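Local atomic coordinates of MutT/nudix family protein (Shewanella oneidensis, PDB entry 3GZ5), a protein that probably regulates transcription of NAD metabolism genes in response to ADP-ribose, joining a Nudix domain to a DNA-binding winged helix domain. Residues Arg44-Leu55 / Met139-Ile149. Residues are numbered along the deposited sequence; the frame is centred on the assembly and turned at random.
Sequences RSNHPFLGLWGL and MPLAFDHLQLI
Leu55 and His145 meet in the tightly packed half of this contact, inside the Nudix fold. Here the loop and short strand of 44-55 lie against the turn that leads into helix 145-162. The backbone N of Leu55 donates to His145 ND1 at 3.0 Å, with the donor 30° out of the ring plane. Leu55 CD1 also sits over a face of the imidazole as a CH-pi contact, 4.2 Å from the ring centroid. Its CD2 branch reaches Ile149 CG1 at 3.7 Å, while CD1 touches Leu148. Asp26, Val28 and Leu41 of the central sheet border this cluster. Gly54 CA passes the edge of the imidazole, close to its plane. Next to it, Ala142 N donates a hydrogen bond to Trp53 O at 2.9 Å.

The outer side is more exposed, though Phe143 is still well covered there, and Asp99 and Arg101 touch it too. Exposed Phe49 turns its edge to the face of Phe143, with centroids 4.9 Å apart and planes at 64°. The Phe49 CG lies anti to its carbonyl carbon (chi1 -68°), which lays one ring face over Phe143 N. Arg44 NH2 comes within 3.1 Å of Phe143 CZ, and CE2 lies over one face of the guanidinium. Pro48 CG adds a longer contact at CZ. An alanine in place of Phe143 would probably leave the Phe49 edge without its aromatic partner and the Arg44 guanidinium freer to turn. Exposed Pro140 takes Leu52 CD2 against its carbonyl O, at 3.2 Å. Nearby, the methyl CE of Met139 lies 3.7 Å from Trp53 CD1.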
loop_
_atom_site.group_PDB
_atom_site.type_symbol
_atom_site.label_atom_id
_atom_site.label_comp_id
_atom_site.label_asym_id
_atom_site.label_seq_id
_atom_site.Cartn_x
_atom_site.Cartn_y
_atom_site.Cartn_z
ATOM N N ARG B 44 16.241 19.259 10.915
ATOM C CA ARG B 44 17.343 18.334 11.189
ATOM C C ARG B 44 18.496 18.978 11.971
ATOM O O ARG B 44 19.304 19.743 11.413
ATOM C CB ARG B 44 17.874 17.721 9.892
ATOM C CG ARG B 44 16.956 16.715 9.236
ATOM C CD ARG B 44 17.775 15.711 8.458
ATOM N NE ARG B 44 18.479 14.803 9.368
ATOM C CZ ARG B 44 19.556 14.098 9.042
ATOM N NH1 ARG B 44 20.131 13.307 9.937
ATOM N NH2 ARG B 44 20.072 14.199 7.832
ATOM N N SER B 45 18.547 18.662 13.265
ATOM C CA SER B 45 19.640 19.063 14.152
ATOM C C SER B 45 20.770 18.029 14.108
ATOM O O SER B 45 21.254 17.590 15.166
ATOM C CB SER B 45 19.121 19.150 15.581
ATOM O OG SER B 45 18.689 17.871 16.042
ATOM N N ASN B 46 21.192 17.652 12.894
ATOM C CA ASN B 46 21.970 16.432 12.700
ATOM C C ASN B 46 22.422 16.256 11.258
ATOM O O ASN B 46 21.603 16.279 10.334
ATOM C CB ASN B 46 21.111 15.229 13.102
ATOM C CG ASN B 46 21.850 14.239 13.969
ATOM O OD1 ASN B 46 22.747 14.606 14.734
ATOM N ND2 ASN B 46 21.466 12.973 13.869
ATOM N N HIS B 47 23.728 16.089 11.077
ATOM C CA HIS B 47 24.363 15.830 9.773
ATOM C C HIS B 47 23.942 14.405 9.347
ATOM O O HIS B 47 23.739 13.539 10.220
ATOM C CB HIS B 47 25.891 15.900 9.980
ATOM C CG HIS B 47 26.645 16.732 8.974
ATOM N ND1 HIS B 47 27.306 17.896 9.319
ATOM C CD2 HIS B 47 26.912 16.531 7.660
ATOM C CE1 HIS B 47 27.924 18.388 8.257
ATOM N NE2 HIS B 47 27.703 17.575 7.237
ATOM N N PRO B 48 23.771 14.144 8.032
ATOM C CA PRO B 48 23.867 15.000 6.849
ATOM C C PRO B 48 22.632 15.903 6.693
ATOM O O PRO B 48 21.900 16.101 7.674
ATOM C CB PRO B 48 23.965 13.989 5.696
ATOM C CG PRO B 48 23.220 12.812 6.179
ATOM C CD PRO B 48 23.400 12.765 7.671
ATOM N N PHE B 49 22.410 16.446 5.490
ATOM C CA PHE B 49 21.306 17.395 5.232
ATOM C C PHE B 49 20.954 18.190 6.491
ATOM O O PHE B 49 19.791 18.339 6.853
ATOM C CB PHE B 49 20.062 16.671 4.701
ATOM C CG PHE B 49 20.225 16.104 3.327
ATOM C CD1 PHE B 49 20.307 14.734 3.145
ATOM C CD2 PHE B 49 20.288 16.940 2.213
ATOM C CE1 PHE B 49 20.457 14.187 1.875
ATOM C CE2 PHE B 49 20.433 16.410 0.917
ATOM C CZ PHE B 49 20.521 15.021 0.746
ATOM N N LEU B 50 21.991 18.678 7.163
ATOM C CA LEU B 50 21.859 19.375 8.440
ATOM C C LEU B 50 21.116 20.717 8.276
ATOM O O LEU B 50 21.212 21.377 7.219
ATOM C CB LEU B 50 23.250 19.561 9.062
ATOM C CG LEU B 50 23.490 20.661 10.100
ATOM C CD1 LEU B 50 23.138 20.180 11.497
ATOM C CD2 LEU B 50 24.944 21.141 9.994
ATOM N N GLY B 51 20.359 21.086 9.316
ATOM C CA GLY B 51 19.520 22.288 9.296
ATOM C C GLY B 51 18.320 22.298 8.357
ATOM O O GLY B 51 17.483 23.200 8.438
ATOM N N LEU B 52 18.230 21.324 7.457
ATOM C CA LEU B 52 17.103 21.247 6.520
ATOM C C LEU B 52 15.857 20.679 7.200
ATOM O O LEU B 52 15.955 19.990 8.222
ATOM C CB LEU B 52 17.471 20.422 5.279
ATOM C CG LEU B 52 18.539 21.011 4.353
ATOM C CD1 LEU B 52 19.086 19.985 3.397
ATOM C CD2 LEU B 52 17.977 22.195 3.571
ATOM N N TRP B 53 14.681 20.983 6.651
ATOM C CA TRP B 53 13.441 20.402 7.171
ATOM C C TRP B 53 13.168 19.053 6.540
ATOM O O TRP B 53 13.551 18.791 5.404
ATOM C CB TRP B 53 12.244 21.344 7.002
ATOM C CG TRP B 53 12.390 22.575 7.827
ATOM C CD1 TRP B 53 13.107 23.689 7.495
ATOM C CD2 TRP B 53 11.845 22.819 9.130
ATOM N NE1 TRP B 53 13.045 24.611 8.508
ATOM C CE2 TRP B 53 12.269 24.115 9.521
ATOM C CE3 TRP B 53 11.032 22.082 10.001
ATOM C CZ2 TRP B 53 11.912 24.687 10.744
ATOM C CZ3 TRP B 53 10.664 22.653 11.221
ATOM C CH2 TRP B 53 11.113 23.946 11.582
ATOM N N GLY B 54 12.522 18.188 7.305
ATOM C CA GLY B 54 12.189 16.854 6.824
ATOM C C GLY B 54 11.132 16.224 7.697
ATOM O O GLY B 54 10.730 16.778 8.719
ATOM N N LEU B 55 10.701 15.041 7.282
ATOM C CA LEU B 55 9.667 14.280 7.982
ATOM C C LEU B 55 10.089 13.909 9.396
ATOM O O LEU B 55 11.280 13.628 9.646
ATOM C CB LEU B 55 9.344 13.007 7.193
ATOM C CG LEU B 55 8.939 13.192 5.730
ATOM C CD1 LEU B 55 8.723 11.850 5.018
ATOM C CD2 LEU B 55 7.706 14.066 5.656
ATOM N N MET B 139 10.229 23.777 -0.995
ATOM C CA MET B 139 11.320 23.772 -0.008
ATOM C C MET B 139 12.406 22.740 -0.355
ATOM O O MET B 139 12.143 21.786 -1.107
ATOM C CB MET B 139 10.789 23.523 1.400
ATOM C CG MET B 139 10.464 24.767 2.185
ATOM S SD MET B 139 9.343 24.431 3.566
ATOM C CE MET B 139 10.460 24.199 4.954
ATOM N N PRO B 140 13.638 22.951 0.165
ATOM C CA PRO B 140 14.704 21.968 0.005
ATOM C C PRO B 140 14.648 20.965 1.154
ATOM O O PRO B 140 15.238 21.183 2.225
ATOM C CB PRO B 140 15.975 22.822 0.059
ATOM C CG PRO B 140 15.613 24.005 0.924
ATOM C CD PRO B 140 14.102 24.143 0.914
ATOM N N LEU B 141 13.910 19.875 0.947
ATOM C CA LEU B 141 13.698 18.933 2.048
ATOM C C LEU B 141 14.836 17.932 2.099
ATOM O O LEU B 141 15.354 17.515 1.057
ATOM C CB LEU B 141 12.334 18.239 1.937
ATOM C CG LEU B 141 11.123 19.180 1.931
ATOM C CD1 LEU B 141 9.841 18.388 1.964
ATOM C CD2 LEU B 141 11.150 20.176 3.091
ATOM N N ALA B 142 15.235 17.572 3.315
ATOM C CA ALA B 142 16.202 16.497 3.507
ATOM C C ALA B 142 15.853 15.256 2.660
ATOM O O ALA B 142 14.677 14.959 2.405
ATOM C CB ALA B 142 16.315 16.140 4.979
ATOM N N PHE B 143 16.899 14.586 2.190
ATOM C CA PHE B 143 16.816 13.318 1.501
ATOM C C PHE B 143 15.814 13.349 0.363
ATOM O O PHE B 143 15.863 14.241 -0.500
ATOM C CB PHE B 143 16.503 12.186 2.489
ATOM C CG PHE B 143 17.441 12.116 3.673
ATOM C CD1 PHE B 143 18.679 11.481 3.567
ATOM C CD2 PHE B 143 17.073 12.643 4.899
ATOM C CE1 PHE B 143 19.548 11.394 4.669
ATOM C CE2 PHE B 143 17.934 12.566 6.011
ATOM C CZ PHE B 143 19.170 11.930 5.890
ATOM N N ASP B 144 14.920 12.362 0.345
ATOM C CA ASP B 144 13.932 12.223 -0.718
ATOM C C ASP B 144 12.541 12.511 -0.158
ATOM O O ASP B 144 11.538 12.092 -0.743
ATOM C CB ASP B 144 13.996 10.806 -1.346
ATOM C CG ASP B 144 13.728 9.673 -0.321
ATOM O OD1 ASP B 144 13.696 9.929 0.905
ATOM O OD2 ASP B 144 13.566 8.519 -0.752
ATOM N N HIS B 145 12.500 13.228 0.961
ATOM C CA HIS B 145 11.274 13.482 1.697
ATOM C C HIS B 145 10.191 14.276 0.940
ATOM O O HIS B 145 8.986 14.082 1.182
ATOM C CB HIS B 145 11.580 14.153 3.026
ATOM C CG HIS B 145 12.275 13.263 4.005
ATOM N ND1 HIS B 145 12.492 13.637 5.311
ATOM C CD2 HIS B 145 12.818 12.027 3.870
ATOM C CE1 HIS B 145 13.140 12.673 5.942
ATOM N NE2 HIS B 145 13.335 11.677 5.092
ATOM N N LEU B 146 10.612 15.143 0.021
ATOM C CA LEU B 146 9.664 15.802 -0.853
ATOM C C LEU B 146 8.885 14.784 -1.678
ATOM O O LEU B 146 7.680 14.933 -1.892
ATOM C CB LEU B 146 10.349 16.802 -1.795
ATOM C CG LEU B 146 9.389 17.475 -2.795
ATOM C CD1 LEU B 146 8.306 18.251 -2.041
ATOM C CD2 LEU B 146 10.131 18.391 -3.777
ATOM N N GLN B 147 9.588 13.765 -2.149
ATOM C CA GLN B 147 9.005 12.739 -2.981
ATOM C C GLN B 147 8.024 11.866 -2.187
ATOM O O GLN B 147 6.965 11.502 -2.701
ATOM C CB GLN B 147 10.133 11.895 -3.561
ATOM C CG GLN B 147 9.788 11.093 -4.795
ATOM C CD GLN B 147 11.039 10.555 -5.468
ATOM O OE1 GLN B 147 12.151 11.065 -5.240
ATOM N NE2 GLN B 147 10.870 9.526 -6.305
ATOM N N LEU B 148 8.384 11.548 -0.941
ATOM C CA LEU B 148 7.497 10.851 0.006
ATOM C C LEU B 148 6.216 11.656 0.313
ATOM O O LEU B 148 5.130 11.093 0.372
ATOM C CB LEU B 148 8.251 10.505 1.301
ATOM C CG LEU B 148 9.363 9.443 1.256
ATOM C CD1 LEU B 148 10.062 9.357 2.585
ATOM C CD2 LEU B 148 8.861 8.036 0.823
ATOM N N ILE B 149 6.353 12.970 0.489
ATOM C CA ILE B 149 5.208 13.894 0.669
ATOM C C ILE B 149 4.261 13.877 -0.534
ATOM O O ILE B 149 3.048 13.706 -0.370
ATOM C CB ILE B 149 5.675 15.324 1.087
ATOM C CG1 ILE B 149 6.295 15.249 2.479
ATOM C CG2 ILE B 149 4.522 16.334 1.119
ATOM C CD1 ILE B 149 7.143 16.413 2.866
#